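Local coordinates for protein AlkZ (Streptomyces sahachiroi, PDB 5UUJ) that belongs to the AlkZ-like family of DNA glycosylases, of the helix-turn-helix clan, and carries a five-stranded mixed beta-sheet in the C-terminal part of a helix-rich chain, at residues A[45-50]-A[285-290]; A[279-284]-A[351-356]; A[308-311]-A[316-319]; A[331-336]-A[363-368]. All blocks are in the same frame, centred on the assembly; numbering follows the deposited sequence.

Contact 1 of 4, residues A[45-50]-A[285-290]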
loop_
_atom_site.group_PDB
_atom_site.type_symbol
_atom_site.label_atom_id
_atom_site.label_comp_id
_atom_site.label_asym_id
_atom_site.label_seq_id
_atom_site.Cartn_x
_atom_site.Cartn_y
_atom_site.Cartn_z
ATOM N N TRP A 45 -8.880 8.450 -2.527
ATOM C CA TRP A 45 -7.805 9.433 -2.595
ATOM C C TRP A 45 -7.666 10.237 -1.308
ATOM O O TRP A 45 -6.552 10.466 -0.839
ATOM C CB TRP A 45 -8.022 10.386 -3.772
ATOM C CG TRP A 45 -6.882 11.327 -3.949
ATOM C CD1 TRP A 45 -6.906 12.681 -3.804
ATOM C CD2 TRP A 45 -5.534 10.982 -4.280
ATOM N NE1 TRP A 45 -5.657 13.204 -4.033
ATOM C CE2 TRP A 45 -4.795 12.181 -4.327
ATOM C CE3 TRP A 45 -4.878 9.774 -4.542
ATOM C CZ2 TRP A 45 -3.436 12.209 -4.628
ATOM C CZ3 TRP A 45 -3.529 9.804 -4.841
ATOM C CH2 TRP A 45 -2.823 11.012 -4.882
ATOM N N SER A 46 -8.792 10.656 -0.739
ATOM C CA SER A 46 -8.779 11.468 0.473
ATOM C C SER A 46 -8.091 10.731 1.614
ATOM O O SER A 46 -7.456 11.347 2.469
ATOM C CB SER A 46 -10.204 11.858 0.877
ATOM O OG SER A 46 -11.018 10.717 1.081
ATOM N N VAL A 47 -8.210 9.408 1.615
ATOM C CA VAL A 47 -7.585 8.580 2.636
ATOM C C VAL A 47 -6.065 8.502 2.434
ATOM O O VAL A 47 -5.305 8.499 3.401
ATOM C CB VAL A 47 -8.200 7.168 2.635
ATOM C CG1 VAL A 47 -7.392 6.213 3.495
ATOM C CG2 VAL A 47 -9.638 7.233 3.129
ATOM N N ALA A 48 -5.628 8.446 1.179
ATOM C CA ALA A 48 -4.202 8.404 0.876
ATOM C C ALA A 48 -3.524 9.710 1.283
ATOM O O ALA A 48 -2.411 9.705 1.812
ATOM C CB ALA A 48 -3.979 8.132 -0.600
ATOM N N GLU A 49 -4.202 10.825 1.027
ATOM C CA GLU A 49 -3.706 12.139 1.420
ATOM C C GLU A 49 -3.515 12.220 2.929
ATOM O O GLU A 49 -2.497 12.717 3.412
ATOM C CB GLU A 49 -4.672 13.235 0.971
ATOM C CG GLU A 49 -4.812 13.383 -0.530
ATOM C CD GLU A 49 -5.864 14.405 -0.902
ATOM O OE1 GLU A 49 -5.562 15.311 -1.706
ATOM O OE2 GLU A 49 -6.998 14.307 -0.384
ATOM N N LEU A 50 -4.507 11.729 3.666
ATOM C CA LEU A 50 -4.504 11.806 5.120
ATOM C C LEU A 50 -3.351 11.012 5.722
ATOM O O LEU A 50 -2.676 11.482 6.633
ATOM C CB LEU A 50 -5.836 11.301 5.681
ATOM C CG LEU A 50 -6.002 11.343 7.200
ATOM C CD1 LEU A 50 -6.001 12.780 7.705
ATOM C CD2 LEU A 50 -7.274 10.624 7.618
ATOM N N GLY A 285 -5.600 7.164 9.892
ATOM C CA GLY A 285 -6.712 7.185 8.959
ATOM C C GLY A 285 -7.065 5.788 8.487
ATOM O O GLY A 285 -6.429 4.811 8.881
ATOM N N GLY A 286 -8.085 5.687 7.643
ATOM C CA GLY A 286 -8.493 4.405 7.107
ATOM C C GLY A 286 -7.435 3.820 6.192
ATOM O O GLY A 286 -6.577 4.544 5.696
ATOM N N PHE A 287 -7.496 2.509 5.979
ATOM C CA PHE A 287 -6.603 1.827 5.044
ATOM C C PHE A 287 -5.135 2.167 5.294
ATOM O O PHE A 287 -4.363 2.307 4.348
ATOM C CB PHE A 287 -6.960 2.193 3.595
ATOM C CG PHE A 287 -8.341 1.777 3.177
ATOM C CD1 PHE A 287 -8.571 0.511 2.664
ATOM C CD2 PHE A 287 -9.407 2.659 3.276
ATOM C CE1 PHE A 287 -9.839 0.127 2.268
ATOM C CE2 PHE A 287 -10.678 2.278 2.882
ATOM C CZ PHE A 287 -10.893 1.010 2.375
ATOM N N ASP A 288 -4.742 2.312 6.554
ATOM C CA ASP A 288 -3.387 2.762 6.839
ATOM C C ASP A 288 -2.373 1.630 6.732
ATOM O O ASP A 288 -2.629 0.498 7.149
ATOM C CB ASP A 288 -3.296 3.399 8.222
ATOM C CG ASP A 288 -1.987 4.139 8.425
ATOM O OD1 ASP A 288 -1.876 5.282 7.936
ATOM O OD2 ASP A 288 -1.065 3.577 9.054
ATOM N N GLN A 289 -1.214 1.963 6.174
ATOM C CA GLN A 289 -0.143 1.001 5.958
ATOM C C GLN A 289 0.362 0.359 7.249
ATOM O O GLN A 289 0.879 -0.757 7.214
ATOM C CB GLN A 289 1.020 1.676 5.231
ATOM C CG GLN A 289 0.747 1.976 3.764
ATOM C CD GLN A 289 0.521 0.718 2.938
ATOM O OE1 GLN A 289 1.457 -0.024 2.645
ATOM N NE2 GLN A 289 -0.729 0.475 2.563
ATOM N N TYR A 290 0.226 1.048 8.379
ATOM C CA TYR A 290 0.634 0.460 9.654
ATOM C C TYR A 290 -0.121 -0.847 9.877
ATOM O O TYR A 290 0.414 -1.802 10.445
ATOM C CB TYR A 290 0.387 1.416 10.825
ATOM C CG TYR A 290 0.798 0.814 12.148
ATOM C CD1 TYR A 290 2.131 0.804 12.544
ATOM C CD2 TYR A 290 -0.139 0.226 12.989
ATOM C CE1 TYR A 290 2.516 0.234 13.745
ATOM C CE2 TYR A 290 0.236 -0.343 14.188
ATOM C CZ TYR A 290 1.565 -0.336 14.563
ATOM O OH TYR A 290 1.945 -0.900 15.759
#
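Leu50 and Val47, one turn apart on helix 45-53, meet the glycine-rich loop 285-287. The tightly packed part is where they face the buried Gly285 and Gly286. Leu50 CD2 lies 3.7 Å from Gly285 CA, a direct approach of methyl to backbone that depends on this residue having no side chain. Leu50 holds CG anti to the backbone N (chi1 -179°), which carries its branch toward the loop. Val47, the most covered residue of the contact, faces the next stretch of loop, with its CA 6.2 Å from Gly286 CA. The looser side begins at Phe287: Val47 CG1 packs 4.0 Å from Phe287 CB but meets the ring at its edge, near the ring plane, and the neighbouring Ser46 is turned to solvent. Farther along the loop, Asp288 is the N-cap of helix 289-292. Its OD2 accepts from Tyr290 N at 2.9 Å, with the donor 44° out of the carboxylate plane, while OD1 forms a salt bridge with Arg55. The carbonyl of Gly286 is bonded by Asn51 ND2, a polar tie from helix 45-53 beside the apolar packing. The loop thus passes along helix 45-53 on its way from strand 281-284 to helix 289-292; the far side of helix 45-53 rests on helix 62-69 through Trp45, and Tyr290 packs on helix 9-19.

Contact 2 of 4, residues A[279-284]-A[351-356]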
loop_
_atom_site.group_PDB
_atom_site.type_symbol
_atom_site.label_atom_id
_atom_site.label_comp_id
_atom_site.label_asym_id
_atom_site.label_seq_id
_atom_site.Cartn_x
_atom_site.Cartn_y
_atom_site.Cartn_z
ATOM N N THR A 279 4.838 2.955 23.629
ATOM C CA THR A 279 3.842 3.597 24.483
ATOM C C THR A 279 3.168 4.744 23.733
ATOM O O THR A 279 3.761 5.333 22.831
ATOM C CB THR A 279 4.457 4.156 25.782
ATOM O OG1 THR A 279 5.475 5.112 25.459
ATOM C CG2 THR A 279 5.057 3.044 26.625
ATOM N N GLY A 280 1.930 5.052 24.107
ATOM C CA GLY A 280 1.249 6.235 23.606
ATOM C C GLY A 280 0.091 5.951 22.669
ATOM O O GLY A 280 -0.159 4.806 22.295
ATOM N N ILE A 281 -0.607 7.016 22.288
ATOM C CA ILE A 281 -1.770 6.923 21.414
ATOM C C ILE A 281 -1.453 7.477 20.032
ATOM O O ILE A 281 -0.731 8.466 19.894
ATOM C CB ILE A 281 -2.977 7.692 21.995
ATOM C CG1 ILE A 281 -3.285 7.224 23.419
ATOM C CG2 ILE A 281 -4.207 7.534 21.102
ATOM C CD1 ILE A 281 -3.634 5.759 23.531
ATOM N N ARG A 282 -2.008 6.834 19.013
ATOM C CA ARG A 282 -1.888 7.309 17.645
ATOM C C ARG A 282 -3.224 7.106 16.929
ATOM O O ARG A 282 -3.836 6.043 17.033
ATOM C CB ARG A 282 -0.753 6.576 16.923
ATOM C CG ARG A 282 -0.312 7.211 15.620
ATOM C CD ARG A 282 0.465 8.505 15.827
ATOM N NE ARG A 282 0.263 9.405 14.691
ATOM C CZ ARG A 282 1.208 10.138 14.107
ATOM N NH1 ARG A 282 2.465 10.113 14.532
ATOM N NH2 ARG A 282 0.887 10.909 13.079
ATOM N N LEU A 283 -3.685 8.143 16.234
ATOM C CA LEU A 283 -4.904 8.061 15.437
ATOM C C LEU A 283 -4.547 7.998 13.960
ATOM O O LEU A 283 -4.071 8.976 13.384
ATOM C CB LEU A 283 -5.825 9.256 15.702
ATOM C CG LEU A 283 -6.457 9.366 17.092
ATOM C CD1 LEU A 283 -7.393 10.563 17.149
ATOM C CD2 LEU A 283 -7.198 8.099 17.467
ATOM N N LEU A 284 -4.782 6.839 13.358
ATOM C CA LEU A 284 -4.457 6.615 11.957
ATOM C C LEU A 284 -5.718 6.636 11.106
ATOM O O LEU A 284 -6.777 6.184 11.540
ATOM C CB LEU A 284 -3.729 5.280 11.790
ATOM C CG LEU A 284 -2.509 5.070 12.692
ATOM C CD1 LEU A 284 -1.934 3.676 12.496
ATOM C CD2 LEU A 284 -1.449 6.127 12.434
ATOM N N VAL A 351 -8.034 11.299 27.917
ATOM C CA VAL A 351 -8.750 12.251 27.073
ATOM C C VAL A 351 -7.831 13.317 26.473
ATOM O O VAL A 351 -8.030 13.749 25.340
ATOM C CB VAL A 351 -9.887 12.943 27.859
ATOM C CG1 VAL A 351 -9.330 13.839 28.963
ATOM C CG2 VAL A 351 -10.783 13.735 26.918
ATOM N N LYS A 352 -6.817 13.729 27.223
ATOM C CA LYS A 352 -5.936 14.794 26.765
ATOM C C LYS A 352 -5.006 14.302 25.661
ATOM O O LYS A 352 -4.682 15.047 24.737
ATOM C CB LYS A 352 -5.137 15.361 27.938
ATOM C CG LYS A 352 -5.995 16.174 28.902
ATOM C CD LYS A 352 -5.194 16.720 30.072
ATOM C CE LYS A 352 -6.046 17.644 30.932
ATOM N NZ LYS A 352 -5.301 18.170 32.113
ATOM N N ALA A 353 -4.586 13.044 25.752
ATOM C CA ALA A 353 -3.758 12.451 24.709
ATOM C C ALA A 353 -4.560 12.307 23.421
ATOM O O ALA A 353 -4.048 12.553 22.329
ATOM C CB ALA A 353 -3.221 11.102 25.156
ATOM N N VAL A 354 -5.821 11.911 23.555
ATOM C CA VAL A 354 -6.707 11.776 22.406
ATOM C C VAL A 354 -6.945 13.135 21.752
ATOM O O VAL A 354 -6.912 13.261 20.526
ATOM C CB VAL A 354 -8.056 11.148 22.813
ATOM C CG1 VAL A 354 -9.021 11.092 21.625
ATOM C CG2 VAL A 354 -7.833 9.756 23.380
ATOM N N GLU A 355 -7.182 14.150 22.576
ATOM C CA GLU A 355 -7.438 15.496 22.078
ATOM C C GLU A 355 -6.230 16.059 21.333
ATOM O O GLU A 355 -6.383 16.814 20.373
ATOM C CB GLU A 355 -7.833 16.424 23.232
ATOM C CG GLU A 355 -9.282 16.246 23.675
ATOM C CD GLU A 355 -9.652 17.092 24.878
ATOM O OE1 GLU A 355 -10.852 17.124 25.224
ATOM O OE2 GLU A 355 -8.752 17.718 25.477
ATOM N N LYS A 356 -5.031 15.689 21.768
ATOM C CA LYS A 356 -3.821 16.138 21.092
ATOM C C LYS A 356 -3.725 15.500 19.708
ATOM O O LYS A 356 -3.349 16.154 18.736
ATOM C CB LYS A 356 -2.582 15.805 21.925
ATOM C CG LYS A 356 -1.278 16.351 21.357
ATOM C CD LYS A 356 -1.381 17.839 21.038
ATOM C CE LYS A 356 -0.017 18.458 20.772
ATOM N NZ LYS A 356 0.826 18.505 21.997
#
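Ile281 and Leu283, two residues apart on the same face of strand 281-284, reach across to the first turns of helix 351-365. Ile281 meets Ala353 through its methylene branch, with CG1 4.2 Å from Ala353 CB. Its second torsion is folded (chi2 -60°), which turns the terminal methyl back from the helix: Ile281 CD1 is 5.6 Å from the same Ala353 CB. The other branch is directed toward Val354, but the two methyls stay apart, Ile281 CG2 lying 4.8 Å from Val354 CG2. The strand belongs to a five-stranded mixed sheet, of which it is an outermost member, and the helix is the connection of a beta-alpha-beta crossover that joins the parallel neighbours 337-342 and 372-374. Leu283 takes an extended shape: CG lies anti to the carbonyl carbon and CD1 continues anti to CA (chi2 -177°). The methyl so placed comes 4.3 Å from Val354 O, meeting the backbone of this turn, while the leucine also packs on Val361 two turns further along the helix. Val354 itself is buried, and also packs on Leu349. One turn on, Glu357 adds a polar link by accepting from Leu283 N through OE1. Between the two apolar residues, Arg282 sets out from the opposite face of the strand; its guanidinium group forms a salt bridge with Glu23, and the side chain touches Met17 of helix 9-19.

Contact 3 of 4, residues A[308-311]-A[316-319]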
loop_
_atom_site.group_PDB
_atom_site.type_symbol
_atom_site.label_atom_id
_atom_site.label_comp_id
_atom_site.label_asym_id
_atom_site.label_seq_id
_atom_site.Cartn_x
_atom_site.Cartn_y
_atom_site.Cartn_z
ATOM N N SER A 308 -13.873 -7.586 12.916
ATOM C CA SER A 308 -15.007 -7.192 12.086
ATOM C C SER A 308 -15.364 -5.717 12.265
ATOM O O SER A 308 -16.025 -5.129 11.412
ATOM C CB SER A 308 -16.226 -8.060 12.401
ATOM O OG SER A 308 -16.653 -7.869 13.737
ATOM N N ALA A 309 -14.926 -5.122 13.370
ATOM C CA ALA A 309 -15.161 -3.701 13.611
ATOM C C ALA A 309 -14.213 -2.835 12.778
ATOM O O ALA A 309 -14.510 -1.675 12.493
ATOM C CB ALA A 309 -15.002 -3.382 15.083
ATOM N N VAL A 310 -13.079 -3.410 12.389
ATOM C CA VAL A 310 -12.076 -2.696 11.603
ATOM C C VAL A 310 -12.203 -3.026 10.118
ATOM O O VAL A 310 -12.365 -2.132 9.287
ATOM C CB VAL A 310 -10.648 -3.036 12.076
ATOM C CG1 VAL A 310 -9.610 -2.267 11.263
ATOM C CG2 VAL A 310 -10.489 -2.723 13.557
ATOM N N SER A 311 -12.121 -4.315 9.798
ATOM C CA SER A 311 -12.203 -4.787 8.420
ATOM C C SER A 311 -13.622 -5.257 8.116
ATOM O O SER A 311 -14.028 -6.337 8.543
ATOM C CB SER A 311 -11.194 -5.917 8.182
ATOM O OG SER A 311 -11.255 -6.393 6.848
ATOM N N TRP A 316 -13.760 -2.441 3.334
ATOM C CA TRP A 316 -13.597 -1.222 4.128
ATOM C C TRP A 316 -12.639 -1.471 5.292
ATOM O O TRP A 316 -12.847 -2.384 6.089
ATOM C CB TRP A 316 -14.942 -0.714 4.661
ATOM C CG TRP A 316 -14.824 0.528 5.538
ATOM C CD1 TRP A 316 -14.759 0.569 6.904
ATOM C CD2 TRP A 316 -14.755 1.893 5.098
ATOM N NE1 TRP A 316 -14.660 1.869 7.337
ATOM C CE2 TRP A 316 -14.652 2.701 6.249
ATOM C CE3 TRP A 316 -14.772 2.509 3.843
ATOM C CZ2 TRP A 316 -14.569 4.093 6.183
ATOM C CZ3 TRP A 316 -14.690 3.894 3.780
ATOM C CH2 TRP A 316 -14.589 4.669 4.943
ATOM N N ILE A 317 -11.585 -0.665 5.370
ATOM C CA ILE A 317 -10.652 -0.707 6.492
ATOM C C ILE A 317 -10.794 0.597 7.265
ATOM O O ILE A 317 -10.431 1.661 6.767
ATOM C CB ILE A 317 -9.187 -0.890 6.031
ATOM C CG1 ILE A 317 -9.062 -2.076 5.067
ATOM C CG2 ILE A 317 -8.264 -1.068 7.231
ATOM C CD1 ILE A 317 -9.375 -3.421 5.680
ATOM N N SER A 318 -11.328 0.511 8.480
ATOM C CA SER A 318 -11.668 1.701 9.254
ATOM C C SER A 318 -10.437 2.449 9.752
ATOM O O SER A 318 -9.361 1.865 9.880
ATOM C CB SER A 318 -12.537 1.329 10.458
ATOM O OG SER A 318 -13.691 0.610 10.061
ATOM N N PRO A 319 -10.595 3.752 10.038
ATOM C CA PRO A 319 -9.562 4.440 10.816
ATOM C C PRO A 319 -9.444 3.782 12.183
ATOM O O PRO A 319 -10.460 3.318 12.701
ATOM C CB PRO A 319 -10.084 5.879 10.921
ATOM C CG PRO A 319 -11.074 6.018 9.802
ATOM C CD PRO A 319 -11.681 4.660 9.629
#
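The carbonyl oxygen of Val310 takes two hydrogen bonds from Ser318, closing a short chain reversal in which a single beta bridge pairs Ser311 with Ile317. The chain leaves the weakly bonded helix 307-310 here and turns back toward strand 320-323. Ser318 N gives a nearly straight bond to Val310 O, 3.0 Å long with an angle of 161° at the hydrogen. Ser318 OG donates to the same Val310 O at 3.1 Å, and the two donors approach from opposite faces of the carbonyl plane. This double grip by one residue is possible because the hydroxyl lies beside its own backbone N (chi1 -55°). The Ile317 CA-H group also leans on Val310 O, and Ser311 CA makes a similar contact with Trp316 O at 3.4 Å. Around these polar atoms, the side chains add modest packing: Ile317 CD1 sits 3.7 Å from Ser311 OG, while Ile317 CG2 faces Val310 CG1 at 4.4 Å. Farther out, Val310 is buried against Val330 of strand 326-334, Leu291 of helix 289-292, and Leu302 and Phe343 of loops, which together surround the end of the helix. Ile317 is held in turn by backbone bonding to Phe287 and by packing on Leu291. The serine hydroxyl is also approached by the indole: Trp316 NE1 donates a weak, bent bond to Ser318 OG, 3.2 Å long with an angle of 121°.

Contact 4 of 4, residues A[331-336]-A[363-368]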
loop_
_atom_site.group_PDB
_atom_site.type_symbol
_atom_site.label_atom_id
_atom_site.label_comp_id
_atom_site.label_asym_id
_atom_site.label_seq_id
_atom_site.Cartn_x
_atom_site.Cartn_y
_atom_site.Cartn_z
ATOM N N TRP A 331 -12.322 5.107 14.807
ATOM C CA TRP A 331 -12.832 6.464 14.890
ATOM C C TRP A 331 -13.348 6.943 13.544
ATOM O O TRP A 331 -13.092 6.331 12.505
ATOM C CB TRP A 331 -11.759 7.423 15.420
ATOM C CG TRP A 331 -10.505 7.528 14.587
ATOM C CD1 TRP A 331 -9.418 6.697 14.629
ATOM C CD2 TRP A 331 -10.196 8.539 13.618
ATOM N NE1 TRP A 331 -8.461 7.123 13.738
ATOM C CE2 TRP A 331 -8.911 8.253 13.107
ATOM C CE3 TRP A 331 -10.881 9.658 13.129
ATOM C CZ2 TRP A 331 -8.300 9.040 12.132
ATOM C CZ3 TRP A 331 -10.272 10.439 12.161
ATOM C CH2 TRP A 331 -8.995 10.124 11.672
ATOM N N GLU A 332 -14.078 8.048 13.586
ATOM C CA GLU A 332 -14.783 8.562 12.426
ATOM C C GLU A 332 -15.061 10.041 12.640
ATOM O O GLU A 332 -15.352 10.461 13.757
ATOM C CB GLU A 332 -16.085 7.783 12.220
ATOM C CG GLU A 332 -16.934 8.225 11.043
ATOM C CD GLU A 332 -18.255 7.477 10.986
ATOM O OE1 GLU A 332 -18.426 6.522 11.774
ATOM O OE2 GLU A 332 -19.123 7.848 10.166
ATOM N N ILE A 333 -14.954 10.834 11.580
ATOM C CA ILE A 333 -15.317 12.241 11.661
ATOM C C ILE A 333 -16.804 12.392 11.361
ATOM O O ILE A 333 -17.253 12.127 10.246
ATOM C CB ILE A 333 -14.480 13.104 10.699
ATOM C CG1 ILE A 333 -13.008 13.048 11.124
ATOM C CG2 ILE A 333 -14.981 14.543 10.701
ATOM C CD1 ILE A 333 -12.060 13.850 10.255
ATOM N N VAL A 334 -17.559 12.818 12.372
ATOM C CA VAL A 334 -19.002 13.007 12.250
ATOM C C VAL A 334 -19.373 14.426 12.682
ATOM O O VAL A 334 -19.077 14.835 13.807
ATOM C CB VAL A 334 -19.782 11.982 13.107
ATOM C CG1 VAL A 334 -21.288 12.145 12.910
ATOM C CG2 VAL A 334 -19.350 10.563 12.768
ATOM N N ASP A 335 -20.016 15.168 11.782
ATOM C CA ASP A 335 -20.404 16.550 12.052
ATOM C C ASP A 335 -19.173 17.350 12.483
ATOM O O ASP A 335 -19.232 18.165 13.404
ATOM C CB ASP A 335 -21.497 16.593 13.126
ATOM C CG ASP A 335 -22.264 17.906 13.140
ATOM O OD1 ASP A 335 -22.120 18.711 12.194
ATOM O OD2 ASP A 335 -23.036 18.122 14.099
ATOM N N GLN A 336 -18.059 17.092 11.806
ATOM C CA GLN A 336 -16.782 17.736 12.104
ATOM C C GLN A 336 -16.384 17.563 13.569
ATOM O O GLN A 336 -15.796 18.456 14.182
ATOM C CB GLN A 336 -16.838 19.219 11.736
ATOM C CG GLN A 336 -17.020 19.466 10.246
ATOM C CD GLN A 336 -15.918 18.830 9.410
ATOM O OE1 GLN A 336 -16.188 18.178 8.400
ATOM N NE2 GLN A 336 -14.670 19.014 9.829
ATOM N N ARG A 363 -5.472 19.283 11.631
ATOM C CA ARG A 363 -4.545 19.972 10.743
ATOM C C ARG A 363 -4.352 19.177 9.453
ATOM O O ARG A 363 -4.270 19.749 8.365
ATOM C CB ARG A 363 -3.203 20.190 11.444
ATOM C CG ARG A 363 -2.210 21.062 10.682
ATOM C CD ARG A 363 -2.631 22.531 10.637
ATOM N NE ARG A 363 -3.619 22.800 9.593
ATOM C CZ ARG A 363 -3.328 23.000 8.309
ATOM N NH1 ARG A 363 -2.069 22.955 7.888
ATOM N NH2 ARG A 363 -4.300 23.238 7.437
ATOM N N ALA A 364 -4.296 17.854 9.583
ATOM C CA ALA A 364 -4.144 16.974 8.428
ATOM C C ALA A 364 -5.407 16.947 7.568
ATOM O O ALA A 364 -5.360 16.519 6.417
ATOM C CB ALA A 364 -3.790 15.566 8.879
ATOM N N SER A 365 -6.526 17.400 8.132
ATOM C CA SER A 365 -7.802 17.434 7.419
ATOM C C SER A 365 -8.103 18.825 6.859
ATOM O O SER A 365 -9.056 19.004 6.101
ATOM C CB SER A 365 -8.946 17.000 8.341
ATOM O OG SER A 365 -8.671 15.750 8.944
ATOM N N GLY A 366 -7.297 19.808 7.244
ATOM C CA GLY A 366 -7.473 21.166 6.764
ATOM C C GLY A 366 -8.581 21.918 7.479
ATOM O O GLY A 366 -9.188 22.826 6.910
ATOM N N VAL A 367 -8.844 21.542 8.726
ATOM C CA VAL A 367 -9.815 22.244 9.554
ATOM C C VAL A 367 -9.146 22.732 10.833
ATOM O O VAL A 367 -8.096 22.225 11.229
ATOM C CB VAL A 367 -11.027 21.351 9.902
ATOM C CG1 VAL A 367 -11.742 20.927 8.631
ATOM C CG2 VAL A 367 -10.596 20.131 10.708
ATOM N N SER A 368 -9.763 23.718 11.475
ATOM C CA SER A 368 -9.170 24.373 12.635
ATOM C C SER A 368 -9.272 23.540 13.908
ATOM O O SER A 368 -8.369 23.567 14.745
ATOM C CB SER A 368 -9.836 25.730 12.861
ATOM O OG SER A 368 -9.508 26.248 14.137
#
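Gln336 and Val367 cross obliquely, the amide end of one lying against a methyl of the other. Gln336 NE2 comes 3.7 Å from Val367 CG1, which stands well out of the amide plane; the oxygen is turned away, with Gln336 OE1 5.2 Å from that methyl. The glutamine reaches this place by a bend in its chain (chi2 -58°), which brings the amide round toward the helix end although the side chain does not set out in that direction. Val367 presents CG1 from a less common rotamer, with CG1 anti to the carbonyl carbon and CG2 wedged between the backbone N and the carbonyl carbon. The second pair lies nearer the sheet. Ile333 points its fully extended chain (chi2 180°) at the last turn of helix 351-365, and its CD1 ends 4.1 Å from Ser365 OG. That hydroxyl is already engaged along the helix, bonded to Val361 O. Ile333 CG1 also lies in the ring plane of Trp331, at the edge of the indole.

The two backbones are held apart by these side chains, Ile333 CA and Ser365 CA being 10.1 Å from each other. Asp335 and Gln336, both with left-handed backbone angles, form the turn of the hairpin between strands 326-334 and 337-342, while Gly366 ends the helix in a Schellman motif. Methyls meet polar atoms at both points, and only 98 Å² is buried: the contact is therefore one of van der Waals touch at the protein surface, without polar pairing between the hairpin and the helix end.

How the contacts relate
From the N terminus, helix 45-53 waits longest for its partner: contact 1 closes a loop of 234 residues when the chain reaches 285-290. Strand 281-284 comes just before that point and opens contact 2, so contacts 1 and 2 cross. Contact 3 is a local closure, nested in the loop of contact 2 and in series with contact 1. Contact 4 opens on strand 326-334 and closes after 351-356, crossing contact 2 as well. Contacts 2 and 4 place the two ends of helix 351-365 on the same sheet. Leu50 against Ala364 joins contacts 1 and 4, and Phe287 N, probably bonded to Ile317 O, joins contacts 1 and 3.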